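Local coordinates for serine-rich Repeat Adhesion Glycoprotein (Srr1) (Streptococcus agalactiae, PDB 4MBO) that probably binds fibrinogen as a surface adhesin of the bacterium, through a region of beta-rich domains that includes a bacterial Ig domain, at residues A[60-68]-A[139-147]; A[207-215]-A[267-278]. One frame throughout, in Å; residues are numbered along the deposited sequence. Where two conformers were deposited one is given.

Contact 1. Residues A[60-68]-A[139-147]; sequences FTVKLSDNL and QCFTATLNN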
ATOM      1  N   PHE A  60      -2.272   8.695 -25.829  1.00 16.09           N
ATOM      2  CA  PHE A  60      -1.471   9.769 -25.229  1.00 16.48           C
ATOM      3  C   PHE A  60      -1.037   9.238 -23.884  1.00 16.50           C
ATOM      4  O   PHE A  60      -1.655   8.311 -23.343  1.00 15.79           O
ATOM      5  CB  PHE A  60      -2.152  11.146 -25.170  1.00 17.27           C
ATOM      6  CG  PHE A  60      -3.273  11.252 -24.194  1.00 17.63           C
ATOM      7  CD1 PHE A  60      -3.031  11.646 -22.875  1.00 16.98           C
ATOM      8  CD2 PHE A  60      -4.566  10.959 -24.574  1.00 18.27           C
ATOM      9  CE1 PHE A  60      -4.069  11.763 -21.974  1.00 18.17           C
ATOM     10  CE2 PHE A  60      -5.606  11.060 -23.663  1.00 17.62           C
ATOM     11  CZ  PHE A  60      -5.351  11.454 -22.354  1.00 17.90           C
ATOM     12  N   THR A  61       0.061   9.790 -23.354  1.00 16.27           N
ATOM     13  CA  THR A  61       0.676   9.243 -22.168  1.00 15.74           C
ATOM     14  C   THR A  61       0.937  10.297 -21.115  1.00 14.93           C
ATOM     15  O   THR A  61       1.585  11.313 -21.403  1.00 16.64           O
ATOM     16  CB  THR A  61       2.010   8.562 -22.565  1.00 18.27           C
ATOM     17  OG1 THR A  61       1.772   7.640 -23.658  1.00 19.56           O
ATOM     18  CG2 THR A  61       2.637   7.803 -21.427  1.00 19.24           C
ATOM     19  N   VAL A  62       0.473  10.035 -19.899  1.00 14.53           N
ATOM     20  CA  VAL A  62       0.822  10.864 -18.727  1.00 14.69           C
ATOM     21  C   VAL A  62       1.923  10.105 -17.977  1.00 15.22           C
ATOM     22  O   VAL A  62       1.722   8.976 -17.547  1.00 15.13           O
ATOM     23  CB  VAL A  62      -0.378  11.123 -17.832  1.00 16.67           C
ATOM     24  CG1 VAL A  62       0.023  11.885 -16.582  1.00 16.80           C
ATOM     25  CG2 VAL A  62      -1.449  11.864 -18.601  1.00 17.63           C
ATOM     26  N   LYS A  63       3.087  10.711 -17.867  1.00 13.39           N
ATOM     27  CA  LYS A  63       4.240  10.060 -17.242  1.00 14.59           C
ATOM     28  C   LYS A  63       4.362  10.446 -15.785  1.00 13.80           C
ATOM     29  O   LYS A  63       4.333  11.619 -15.462  1.00 15.94           O
ATOM     30  CB  LYS A  63       5.493  10.430 -18.000  1.00 17.06           C
ATOM     31  CG  LYS A  63       5.415  10.153 -19.498  1.00 20.56           C
ATOM     32  CD  LYS A  63       6.682  10.705 -20.143  1.00 26.28           C
ATOM     33  CE  LYS A  63       6.674  10.624 -21.637  1.00 33.97           C
ATOM     34  NZ  LYS A  63       8.020  11.099 -22.070  1.00 37.53           N
ATOM     35  N   LEU A  64       4.512   9.459 -14.901  1.00 12.86           N
ATOM     36  CA  LEU A  64       4.738   9.739 -13.494  1.00 12.89           C
ATOM     37  C   LEU A  64       6.192   9.348 -13.142  1.00 12.94           C
ATOM     38  O   LEU A  64       6.820   8.518 -13.782  1.00 13.42           O
ATOM     39  CB  LEU A  64       3.784   8.944 -12.597  1.00 13.56           C
ATOM     40  CG  LEU A  64       2.297   8.992 -12.935  1.00 13.75           C
ATOM     41  CD1 LEU A  64       1.538   8.093 -11.970  1.00 14.62           C
ATOM     42  CD2 LEU A  64       1.810  10.427 -12.917  1.00 15.70           C
ATOM     43  N   SER A  65       6.735   9.991 -12.124  1.00 13.15           N
ATOM     44  CA  SER A  65       8.025   9.618 -11.605  1.00 12.73           C
ATOM     45  C   SER A  65       7.968   8.210 -11.027  1.00 13.44           C
ATOM     46  O   SER A  65       6.878   7.695 -10.746  1.00 13.47           O
ATOM     47  CB  SER A  65       8.485  10.664 -10.574  1.00 12.85           C
ATOM     48  OG  SER A  65       7.513  10.933  -9.552  1.00 14.31           O
ATOM     49  N   ASP A  66       9.123   7.569 -10.899  1.00 14.75           N
ATOM     50  CA  ASP A  66       9.197   6.202 -10.426  1.00 17.23           C
ATOM     51  C   ASP A  66       8.654   5.988  -9.042  1.00 17.76           C
ATOM     52  O   ASP A  66       8.406   4.850  -8.655  1.00 21.23           O
ATOM     53  CB  ASP A  66      10.654   5.726 -10.360  1.00 20.44           C
ATOM     54  CG  ASP A  66      11.244   5.421 -11.676  1.00 25.66           C
ATOM     55  OD1 ASP A  66      10.646   5.658 -12.726  1.00 25.28           O
ATOM     56  OD2 ASP A  66      12.400   4.902 -11.637  1.00 33.57           O
ATOM     57  N   ASN A  67       8.512   7.051  -8.267  1.00 14.01           N
ATOM     58  CA  ASN A  67       8.048   6.901  -6.916  1.00 14.11           C
ATOM     59  C   ASN A  67       6.589   7.257  -6.737  1.00 14.00           C
ATOM     60  O   ASN A  67       6.171   7.502  -5.616  1.00 15.12           O
ATOM     61  CB  ASN A  67       8.889   7.758  -5.975  1.00 14.07           C
ATOM     62  CG  ASN A  67       8.856   9.234  -6.343  1.00 14.16           C
ATOM     63  OD1 ASN A  67       8.123   9.648  -7.247  1.00 14.56           O
ATOM     64  ND2 ASN A  67       9.624  10.034  -5.616  1.00 14.79           N
ATOM     65  N   LEU A  68       5.820   7.260  -7.820  0.70 14.47           N
ATOM     66  CA  LEU A  68       4.420   7.659  -7.777  0.70 15.18           C
ATOM     67  C   LEU A  68       3.568   6.653  -8.541  0.70 15.32           C
ATOM     68  O   LEU A  68       3.968   6.238  -9.634  0.70 16.35           O
ATOM     69  CB  LEU A  68       4.345   9.054  -8.415  0.70 17.05           C
ATOM     70  CG  LEU A  68       3.119   9.918  -8.254  0.70 17.75           C
ATOM     71  CD1 LEU A  68       2.908  10.295  -6.814  0.70 16.93           C
ATOM     72  CD2 LEU A  68       3.253  11.181  -9.115  0.70 16.74           C
ATOM     73  N   GLN A 139      10.522  14.119  -0.368  1.00 17.71           N
ATOM     74  CA  GLN A 139      10.730  13.355  -1.591  1.00 17.51           C
ATOM     75  C   GLN A 139      10.151  14.177  -2.728  1.00 16.89           C
ATOM     76  O   GLN A 139       9.251  14.963  -2.510  1.00 17.26           O
ATOM     77  CB  GLN A 139       9.983  12.021  -1.502  1.00 17.34           C
ATOM     78  CG  GLN A 139      10.301  11.215  -0.246  1.00 19.06           C
ATOM     79  CD  GLN A 139      11.764  10.851  -0.185  1.00 19.90           C
ATOM     80  OE1 GLN A 139      12.233  10.006  -0.958  1.00 21.33           O
ATOM     81  NE2 GLN A 139      12.482  11.415   0.778  1.00 21.34           N
ATOM     82  N   CYS A 140      10.652  13.966  -3.931  0.80 15.31           N
ATOM     83  CA  CYS A 140      10.230  14.716  -5.120  0.80 16.01           C
ATOM     84  C   CYS A 140       9.296  13.851  -6.004  0.80 14.63           C
ATOM     85  O   CYS A 140       9.649  12.728  -6.386  0.80 14.77           O
ATOM     86  CB  CYS A 140      11.503  15.122  -5.879  0.80 17.10           C
ATOM     87  SG  CYS A 140      11.267  15.510  -7.619  0.80 19.88           S
ATOM     88  N   PHE A 141       8.107  14.366  -6.286  1.00 13.76           N
ATOM     89  CA  PHE A 141       7.084  13.683  -7.101  1.00 13.87           C
ATOM     90  C   PHE A 141       6.793  14.531  -8.312  1.00 13.68           C
ATOM     91  O   PHE A 141       6.585  15.706  -8.180  1.00 14.81           O
ATOM     92  CB  PHE A 141       5.816  13.428  -6.308  1.00 14.30           C
ATOM     93  CG  PHE A 141       6.058  12.672  -5.039  1.00 14.06           C
ATOM     94  CD1 PHE A 141       6.212  11.295  -5.057  1.00 14.08           C
ATOM     95  CD2 PHE A 141       6.144  13.337  -3.826  1.00 15.02           C
ATOM     96  CE1 PHE A 141       6.468  10.599  -3.922  1.00 13.90           C
ATOM     97  CE2 PHE A 141       6.398  12.627  -2.660  1.00 15.78           C
ATOM     98  CZ  PHE A 141       6.542  11.260  -2.713  1.00 15.17           C
ATOM     99  N   THR A 142       6.804  13.923  -9.487  1.00 13.17           N
ATOM    100  CA  THR A 142       6.545  14.646 -10.741  1.00 12.94           C
ATOM    101  C   THR A 142       5.615  13.889 -11.687  1.00 13.15           C
ATOM    102  O   THR A 142       5.455  12.684 -11.620  1.00 12.73           O
ATOM    103  CB  THR A 142       7.848  15.006 -11.512  1.00 13.55           C
ATOM    104  OG1 THR A 142       8.550  13.827 -11.987  1.00 13.79           O
ATOM    105  CG2 THR A 142       8.794  15.844 -10.625  1.00 14.31           C
ATOM    106  N   ALA A 143       5.026  14.643 -12.604  1.00 12.95           N
ATOM    107  CA  ALA A 143       4.184  14.108 -13.647  1.00 13.25           C
ATOM    108  C   ALA A 143       4.374  14.974 -14.865  1.00 14.22           C
ATOM    109  O   ALA A 143       4.420  16.195 -14.769  1.00 14.02           O
ATOM    110  CB  ALA A 143       2.734  14.090 -13.228  1.00 13.71           C
ATOM    111  N   THR A 144       4.392  14.339 -16.032  1.00 13.25           N
ATOM    112  CA  THR A 144       4.603  15.013 -17.307  1.00 14.50           C
ATOM    113  C   THR A 144       3.539  14.654 -18.330  1.00 14.89           C
ATOM    114  O   THR A 144       3.158  13.506 -18.456  1.00 15.12           O
ATOM    115  CB  THR A 144       5.967  14.600 -17.900  1.00 15.73           C
ATOM    116  OG1 THR A 144       7.020  15.058 -17.032  1.00 16.95           O
ATOM    117  CG2 THR A 144       6.207  15.192 -19.266  1.00 16.73           C
ATOM    118  N   LEU A 145       3.073  15.658 -19.077  1.00 14.47           N
ATOM    119  CA  LEU A 145       2.172  15.424 -20.188  1.00 15.56           C
ATOM    120  C   LEU A 145       2.723  16.297 -21.323  1.00 16.98           C
ATOM    121  O   LEU A 145       2.660  17.507 -21.270  1.00 15.89           O
ATOM    122  CB  LEU A 145       0.707  15.767 -19.841  1.00 15.70           C
ATOM    123  CG  LEU A 145      -0.275  15.603 -21.012  1.00 17.11           C
ATOM    124  CD1 LEU A 145      -0.244  14.232 -21.671  1.00 17.40           C
ATOM    125  CD2 LEU A 145      -1.672  15.866 -20.489  1.00 17.45           C
ATOM    126  N   ASN A 146       3.292  15.633 -22.330  1.00 19.19           N
ATOM    127  CA  ASN A 146       3.971  16.298 -23.436  1.00 22.50           C
ATOM    128  C   ASN A 146       5.073  17.183 -22.834  1.00 21.12           C
ATOM    129  O   ASN A 146       5.917  16.712 -22.070  1.00 23.60           O
ATOM    130  CB  ASN A 146       3.006  17.083 -24.310  1.00 25.90           C
ATOM    131  CG  ASN A 146       3.645  17.543 -25.637  1.00 32.74           C
ATOM    132  OD1 ASN A 146       4.531  16.875 -26.182  1.00 37.15           O
ATOM    133  ND2 ASN A 146       3.177  18.661 -26.159  1.00 35.82           N
ATOM    134  N   ASN A 147       5.028  18.469 -23.131  1.00 21.72           N
ATOM    135  CA  ASN A 147       6.069  19.392 -22.658  1.00 21.37           C
ATOM    136  C   ASN A 147       5.738  20.093 -21.346  1.00 20.33           C
ATOM    137  O   ASN A 147       6.483  20.977 -20.916  1.00 20.95           O
ATOM    138  CB  ASN A 147       6.340  20.436 -23.765  1.00 23.71           C
ATOM    139  CG  ASN A 147       6.941  19.817 -25.016  1.00 30.10           C
ATOM    140  OD1 ASN A 147       6.621  20.214 -26.156  1.00 39.49           O
ATOM    141  ND2 ASN A 147       7.785  18.814 -24.826  1.00 30.84           N
TER
HETATM  142  O   HOH W   1       3.477  12.862 -22.515  1.00 23.99           O
HETATM  143  O   HOH W   2       7.295  14.304 -22.557  1.00 35.05           O
HETATM  144  O   HOH W   3      11.719   9.436  -3.563  1.00 20.82           O

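Contact 2. Residues A[207-215]-A[267-278]; sequences GNLYTIIGS and SKITIDWKTNSI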
ATOM      1  N   GLY A 207       5.204 -17.170  31.071  1.00 20.38           N
ATOM      2  CA  GLY A 207       4.982 -18.009  29.900  1.00 19.61           C
ATOM      3  C   GLY A 207       5.707 -17.623  28.615  1.00 18.97           C
ATOM      4  O   GLY A 207       6.654 -16.811  28.614  1.00 18.50           O
ATOM      5  N   ASN A 208       5.319 -18.284  27.527  1.00 18.19           N
ATOM      6  CA  ASN A 208       5.937 -18.003  26.239  1.00 17.69           C
ATOM      7  C   ASN A 208       5.405 -16.716  25.615  1.00 16.57           C
ATOM      8  O   ASN A 208       4.317 -16.226  25.960  1.00 15.96           O
ATOM      9  CB  ASN A 208       5.640 -19.127  25.231  1.00 18.46           C
ATOM     10  CG  ASN A 208       6.414 -20.404  25.478  1.00 20.79           C
ATOM     11  OD1 ASN A 208       7.314 -20.461  26.315  1.00 22.24           O
ATOM     12  ND2 ASN A 208       6.090 -21.426  24.709  1.00 21.28           N
ATOM     13  N   LEU A 209       6.154 -16.231  24.636  1.00 16.26           N
ATOM     14  CA  LEU A 209       5.693 -15.158  23.763  1.00 15.51           C
ATOM     15  C   LEU A 209       4.722 -15.783  22.723  1.00 15.05           C
ATOM     16  O   LEU A 209       4.989 -16.852  22.173  1.00 14.83           O
ATOM     17  CB  LEU A 209       6.869 -14.533  23.047  1.00 16.19           C
ATOM     18  CG  LEU A 209       7.844 -13.751  23.930  1.00 17.14           C
ATOM     19  CD1 LEU A 209       9.216 -13.681  23.228  1.00 19.06           C
ATOM     20  CD2 LEU A 209       7.293 -12.372  24.244  1.00 17.72           C
ATOM     21  N   TYR A 210       3.604 -15.108  22.515  1.00 14.46           N
ATOM     22  CA  TYR A 210       2.583 -15.477  21.534  1.00 15.10           C
ATOM     23  C   TYR A 210       2.245 -14.273  20.661  1.00 14.06           C
ATOM     24  O   TYR A 210       2.461 -13.118  21.034  1.00 15.06           O
ATOM     25  CB  TYR A 210       1.268 -15.941  22.184  1.00 14.77           C
ATOM     26  CG  TYR A 210       1.295 -17.199  22.968  1.00 16.84           C
ATOM     27  CD1 TYR A 210       1.758 -17.199  24.285  1.00 17.73           C
ATOM     28  CD2 TYR A 210       0.795 -18.399  22.455  1.00 18.60           C
ATOM     29  CE1 TYR A 210       1.769 -18.353  25.038  1.00 19.67           C
ATOM     30  CE2 TYR A 210       0.829 -19.568  23.208  1.00 21.33           C
ATOM     31  CZ  TYR A 210       1.303 -19.531  24.502  1.00 23.04           C
ATOM     32  OH  TYR A 210       1.339 -20.649  25.309  1.00 28.00           O
ATOM     33  N   THR A 211       1.751 -14.571  19.465  1.00 13.71           N
ATOM     34  CA  THR A 211       1.131 -13.558  18.600  1.00 13.53           C
ATOM     35  C   THR A 211      -0.319 -13.947  18.357  1.00 13.87           C
ATOM     36  O   THR A 211      -0.606 -15.055  17.933  1.00 13.72           O
ATOM     37  CB  THR A 211       1.875 -13.339  17.295  1.00 14.01           C
ATOM     38  OG1 THR A 211       3.047 -12.584  17.567  1.00 15.12           O
ATOM     39  CG2 THR A 211       1.011 -12.600  16.276  1.00 14.34           C
ATOM     40  N   ILE A 212      -1.233 -13.041  18.737  1.00 14.16           N
ATOM     41  CA  ILE A 212      -2.634 -13.210  18.511  1.00 15.51           C
ATOM     42  C   ILE A 212      -3.033 -12.191  17.425  1.00 15.21           C
ATOM     43  O   ILE A 212      -2.654 -11.005  17.469  1.00 15.15           O
ATOM     44  CB  ILE A 212      -3.488 -12.887  19.745  1.00 17.57           C
ATOM     45  CG1 ILE A 212      -2.965 -13.563  21.032  1.00 21.55           C
ATOM     46  CG2 ILE A 212      -4.947 -13.220  19.450  1.00 19.13           C
ATOM     47  CD1 ILE A 212      -2.687 -15.009  20.906  1.00 25.20           C
ATOM     48  N   ILE A 213      -3.793 -12.675  16.451  1.00 14.34           N
ATOM     49  CA  ILE A 213      -4.345 -11.839  15.379  1.00 15.43           C
ATOM     50  C   ILE A 213      -5.852 -11.994  15.495  1.00 16.47           C
ATOM     51  O   ILE A 213      -6.383 -13.119  15.501  1.00 17.10           O
ATOM     52  CB  ILE A 213      -3.836 -12.286  14.014  1.00 15.91           C
ATOM     53  CG1 ILE A 213      -2.316 -11.986  13.940  1.00 16.12           C
ATOM     54  CG2 ILE A 213      -4.597 -11.578  12.893  1.00 16.71           C
ATOM     55  CD1 ILE A 213      -1.582 -12.738  12.873  1.00 18.06           C
ATOM     56  N   GLY A 214      -6.562 -10.879  15.612  1.00 15.25           N
ATOM     57  CA  GLY A 214      -8.010 -10.943  15.769  1.00 17.32           C
ATOM     58  C   GLY A 214      -8.636  -9.635  15.350  1.00 18.07           C
ATOM     59  O   GLY A 214      -7.996  -8.860  14.640  1.00 18.86           O
ATOM     60  N   SER A 215      -9.890  -9.422  15.753  1.00 21.19           N
ATOM     61  CA  SER A 215     -10.560  -8.147  15.425  1.00 24.54           C
ATOM     62  C   SER A 215     -11.320  -7.634  16.641  1.00 32.60           C
ATOM     63  O   SER A 215     -11.782  -8.410  17.483  1.00 30.77           O
ATOM     64  CB  SER A 215     -11.432  -8.273  14.180  1.00 25.72           C
ATOM     65  OG  SER A 215     -12.380  -9.310  14.287  1.00 26.00           O
ATOM     66  N   SER A 267     -12.186 -16.403  14.669  1.00 18.34           N
ATOM     67  CA  SER A 267     -12.166 -15.044  15.189  1.00 20.56           C
ATOM     68  C   SER A 267     -10.768 -14.611  15.641  1.00 18.59           C
ATOM     69  O   SER A 267     -10.455 -13.412  15.623  1.00 18.68           O
ATOM     70  CB  SER A 267     -13.172 -14.906  16.331  1.00 24.57           C
ATOM     71  OG  SER A 267     -14.514 -15.029  15.819  1.00 27.31           O
ATOM     72  N   LYS A 268      -9.944 -15.565  16.066  0.50 17.50           N
ATOM     73  CA  LYS A 268      -8.559 -15.293  16.484  0.50 17.35           C
ATOM     74  C   LYS A 268      -7.651 -16.365  15.966  0.50 16.77           C
ATOM     75  O   LYS A 268      -7.982 -17.547  16.029  0.50 16.97           O
ATOM     76  CB  LYS A 268      -8.346 -15.340  18.006  0.50 20.06           C
ATOM     77  CG  LYS A 268      -8.933 -14.246  18.854  0.50 22.19           C
ATOM     78  CD  LYS A 268      -8.436 -14.376  20.300  0.50 22.24           C
ATOM     79  CE  LYS A 268      -8.434 -15.816  20.799  0.50 22.10           C
ATOM     80  NZ  LYS A 268      -8.332 -15.927  22.296  0.50 23.15           N
ATOM     81  N   ILE A 269      -6.477 -15.938  15.537  1.00 15.63           N
ATOM     82  CA  ILE A 269      -5.364 -16.815  15.145  1.00 15.61           C
ATOM     83  C   ILE A 269      -4.327 -16.641  16.262  1.00 15.18           C
ATOM     84  O   ILE A 269      -3.976 -15.505  16.635  1.00 15.28           O
ATOM     85  CB  ILE A 269      -4.774 -16.401  13.790  1.00 16.34           C
ATOM     86  CG1 ILE A 269      -5.738 -16.805  12.683  1.00 17.32           C
ATOM     87  CG2 ILE A 269      -3.391 -17.008  13.559  1.00 15.68           C
ATOM     88  CD1 ILE A 269      -5.415 -16.191  11.337  1.00 17.76           C
ATOM     89  N   THR A 270      -3.860 -17.756  16.831  1.00 13.93           N
ATOM     90  CA  THR A 270      -2.922 -17.734  17.925  1.00 13.63           C
ATOM     91  C   THR A 270      -1.680 -18.531  17.555  1.00 13.31           C
ATOM     92  O   THR A 270      -1.750 -19.719  17.242  1.00 14.80           O
ATOM     93  CB  THR A 270      -3.537 -18.378  19.199  1.00 14.77           C
ATOM     94  OG1 THR A 270      -4.732 -17.659  19.571  1.00 16.78           O
ATOM     95  CG2 THR A 270      -2.560 -18.322  20.353  1.00 15.77           C
ATOM     96  N   ILE A 271      -0.540 -17.850  17.558  1.00 12.63           N
ATOM     97  CA  ILE A 271       0.765 -18.420  17.247  1.00 13.32           C
ATOM     98  C   ILE A 271       1.628 -18.441  18.490  1.00 14.54           C
ATOM     99  O   ILE A 271       1.930 -17.390  19.041  1.00 15.04           O
ATOM    100  CB  ILE A 271       1.509 -17.582  16.185  1.00 14.05           C
ATOM    101  CG1 ILE A 271       0.681 -17.540  14.905  1.00 15.32           C
ATOM    102  CG2 ILE A 271       2.865 -18.195  15.893  1.00 15.34           C
ATOM    103  CD1 ILE A 271       1.064 -16.401  13.957  1.00 16.43           C
ATOM    104  N   ASP A 272       2.045 -19.641  18.912  1.00 15.46           N
ATOM    105  CA  ASP A 272       2.970 -19.828  20.043  1.00 16.06           C
ATOM    106  C   ASP A 272       4.395 -19.767  19.468  1.00 16.12           C
ATOM    107  O   ASP A 272       4.746 -20.573  18.598  1.00 16.65           O
ATOM    108  CB  ASP A 272       2.726 -21.221  20.625  1.00 18.23           C
ATOM    109  CG  ASP A 272       3.571 -21.556  21.835  1.00 19.94           C
ATOM    110  OD1 ASP A 272       4.501 -20.813  22.231  1.00 19.92           O
ATOM    111  OD2 ASP A 272       3.295 -22.677  22.391  1.00 22.74           O
ATOM    112  N   TRP A 273       5.188 -18.799  19.917  1.00 15.33           N
ATOM    113  CA  TRP A 273       6.576 -18.680  19.446  1.00 15.22           C
ATOM    114  C   TRP A 273       7.522 -19.698  20.086  1.00 17.54           C
ATOM    115  O   TRP A 273       8.699 -19.753  19.738  1.00 17.83           O
ATOM    116  CB  TRP A 273       7.084 -17.260  19.559  1.00 15.27           C
ATOM    117  CG  TRP A 273       6.310 -16.311  18.697  1.00 14.43           C
ATOM    118  CD1 TRP A 273       5.523 -15.288  19.133  1.00 15.00           C
ATOM    119  CD2 TRP A 273       6.264 -16.274  17.256  1.00 14.06           C
ATOM    120  NE1 TRP A 273       4.998 -14.610  18.060  1.00 14.96           N
ATOM    121  CE2 TRP A 273       5.389 -15.237  16.899  1.00 13.87           C
ATOM    122  CE3 TRP A 273       6.826 -17.055  16.242  1.00 15.07           C
ATOM    123  CZ2 TRP A 273       5.093 -14.927  15.566  1.00 14.28           C
ATOM    124  CZ3 TRP A 273       6.511 -16.754  14.905  1.00 14.53           C
ATOM    125  CH2 TRP A 273       5.670 -15.698  14.595  1.00 14.38           C
ATOM    126  N   LYS A 274       6.997 -20.462  21.030  1.00 17.85           N
ATOM    127  CA  LYS A 274       7.732 -21.612  21.619  1.00 20.46           C
ATOM    128  C   LYS A 274       8.964 -21.222  22.408  1.00 22.04           C
ATOM    129  O   LYS A 274       9.897 -22.048  22.586  1.00 23.17           O
ATOM    130  CB  LYS A 274       8.130 -22.618  20.555  1.00 22.60           C
ATOM    131  CG  LYS A 274       7.021 -23.081  19.646  1.00 25.88           C
ATOM    132  CD  LYS A 274       7.548 -24.158  18.722  1.00 30.85           C
ATOM    133  CE  LYS A 274       6.621 -24.440  17.564  1.00 35.96           C
ATOM    134  NZ  LYS A 274       5.231 -24.826  17.941  1.00 40.75           N
ATOM    135  N   THR A 275       8.956 -19.998  22.914  1.00 19.53           N
ATOM    136  CA  THR A 275      10.047 -19.451  23.723  1.00 20.08           C
ATOM    137  C   THR A 275       9.584 -18.245  24.462  1.00 19.95           C
ATOM    138  O   THR A 275       8.582 -17.634  24.084  1.00 18.95           O
ATOM    139  CB  THR A 275      11.276 -19.057  22.853  1.00 22.40           C
ATOM    140  OG1 THR A 275      12.347 -18.586  23.706  1.00 25.36           O
ATOM    141  CG2 THR A 275      10.900 -17.993  21.832  1.00 22.66           C
ATOM    142  N   ASN A 276      10.262 -17.925  25.575  1.00 20.83           N
ATOM    143  CA  ASN A 276       9.992 -16.687  26.265  1.00 22.06           C
ATOM    144  C   ASN A 276      10.985 -15.557  25.864  1.00 21.42           C
ATOM    145  O   ASN A 276      10.910 -14.454  26.387  1.00 21.41           O
ATOM    146  CB  ASN A 276      10.040 -16.900  27.781  1.00 23.67           C
ATOM    147  CG  ASN A 276      11.440 -17.166  28.265  1.00 27.77           C
ATOM    148  OD1 ASN A 276      12.171 -17.937  27.655  1.00 27.38           O
ATOM    149  ND2 ASN A 276      11.845 -16.483  29.323  1.00 31.03           N
ATOM    150  N   SER A 277      11.858 -15.848  24.904  0.60 21.77           N
ATOM    151  CA  SER A 277      12.870 -14.899  24.470  0.60 23.60           C
ATOM    152  C   SER A 277      13.112 -14.980  22.976  0.60 22.94           C
ATOM    153  O   SER A 277      13.275 -16.070  22.420  0.60 22.97           O
ATOM    154  CB  SER A 277      14.182 -15.187  25.207  0.60 26.47           C
ATOM    155  OG  SER A 277      15.197 -14.252  24.873  0.60 30.06           O
ATOM    156  N   ILE A 278      13.107 -13.816  22.331  1.00 22.32           N
ATOM    157  CA  ILE A 278      13.418 -13.713  20.909  1.00 22.05           C
ATOM    158  C   ILE A 278      14.554 -12.702  20.856  1.00 21.43           C
ATOM    159  O   ILE A 278      14.467 -11.605  21.431  1.00 21.43           O
ATOM    160  CB  ILE A 278      12.197 -13.287  20.080  1.00 20.66           C
ATOM    161  CG1 ILE A 278      11.188 -14.459  20.034  1.00 20.52           C
ATOM    162  CG2 ILE A 278      12.618 -12.869  18.674  1.00 21.67           C
ATOM    163  CD1 ILE A 278       9.851 -14.143  19.406  1.00 20.83           C
TER
HETATM  164  O   HOH W   4       2.292 -23.261  24.690  1.00 38.18           O
HETATM  165  O   HOH W   5     -11.282 -11.615  13.739  1.00 24.72           O
HETATM  166  O   HOH W   6     -11.032 -11.545  17.479  1.00 27.77           O

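Contact 1. Residues A[60-68]-A[139-147]
At the edge of the Phe141 ring, in its plane, lies Asn67 O, 3.5 Å from CE1; the Asn67 side-chain amide, its plane 36° from that of the ring, brings OD1 to CD1 at a slant. At the far end of the contact Leu145 CD1 reaches Phe60 CD1 at 4.0 Å, obliquely to the ring, which Phe49 meets edge-to-face and which Tyr104 and Trp106 also touch. With CG tucked between its own backbone N and carbonyl carbon (chi1 58°), Asn67 turns its amide across to strand 139-145, and ND2 gives a nearly straight bond to Cys140 O at 2.8 Å. That oxygen lies in the amide plane, yet ND2 stands above the Cys140 carbonyl plane, off the lone pairs. OD1 of the same amide accepts from Ser65 OG at 2.7 Å, and Ser65 OG in turn accepts from Thr142 N at 3.1 Å, so the turn is held to the strand by a chain of hydrogen bonds.

These are neighbouring antiparallel strands in a sheet of the immunoglobulin-like domain, and the type I turn from Ser65 to Leu68 follows the pairing. Lys63 and Thr144 form the hydrogen-bonded pair, with 2.9 Å from Lys63 N to Thr144 O and 2.8 Å from Thr144 N to Lys63 O. Leu64 CD2 and Ala143 CB touch on the inward face, where Leu45 and Ile22 cover Ala143.

Contact 2. Residues A[207-215]-A[267-278]
Two antiparallel strands, 210-215 and 269-272, run side by side here within a five-stranded sheet of the C-terminal adhesin domain, and the residues after Asp272 wrap round those leading into the first strand. Thr211 with Ile271 and Ile213 with Ile269 are the hydrogen-bonded pairs. Beyond the Thr211-Ile271 pair, Trp273 N gives to Leu209 O, and Leu209 N to Thr275 O at 2.9 Å.

On the face that carries Tyr210, Ile212, Thr270 and Asp272, Asp272 OD1 gathers two donors. CG stands anti to the backbone N (chi1 -178°), carrying the carboxylate to the Tyr210 ring, where OD1 lies over one face toward the rim, the two planes 26° apart. Asn208 ND2 meets the syn lone pair of that OD1 at 3.0 Å, while Lys274 N comes from above the carboxylate plane at 2.8 Å. A water joins Asp272 OD2 to Tyr210 OH. Ile212 and Thr270 lie alongside each other, pointing the same way, and their CD1 and CG2 press unusually close at 3.4 Å.

On the other face, that of Thr211, Ile213, Ile269 and Ile271, Trp273 NE1 points in its ring plane at Thr211 OG1, 2.9 Å away; this hydroxyl also bonds to Thr300 O on strand 295-302. Ile271 CG2 sits 3.8 Å above one face of the indole, offset toward the rim, and Tyr284 stacks on the ring. Leu209 CD1 packs against Ile278 CG1. The bond from Lys274 N back to Asp272 OD1 is that of an Asx turn, set beside the antiparallel pairing.

Contact 1 and contact 2 lie on opposite sides of the chain's centre, their centres about 44 Å apart and their nearest atoms about 28 Å apart, and they share no strand or sheet. Contact 1 closes at 147 before contact 2 opens at 207, so the two come in series. The first joins strands 59-64 and 139-145 in the mixed sheet of the N-terminal half; the second joins strands 210-215 and 269-272 in an antiparallel sheet of the C-terminal half. Each thus pairs strands distant in sequence within its own half, consistent with two beta domains arranged in tandem in the fibrinogen-binding region.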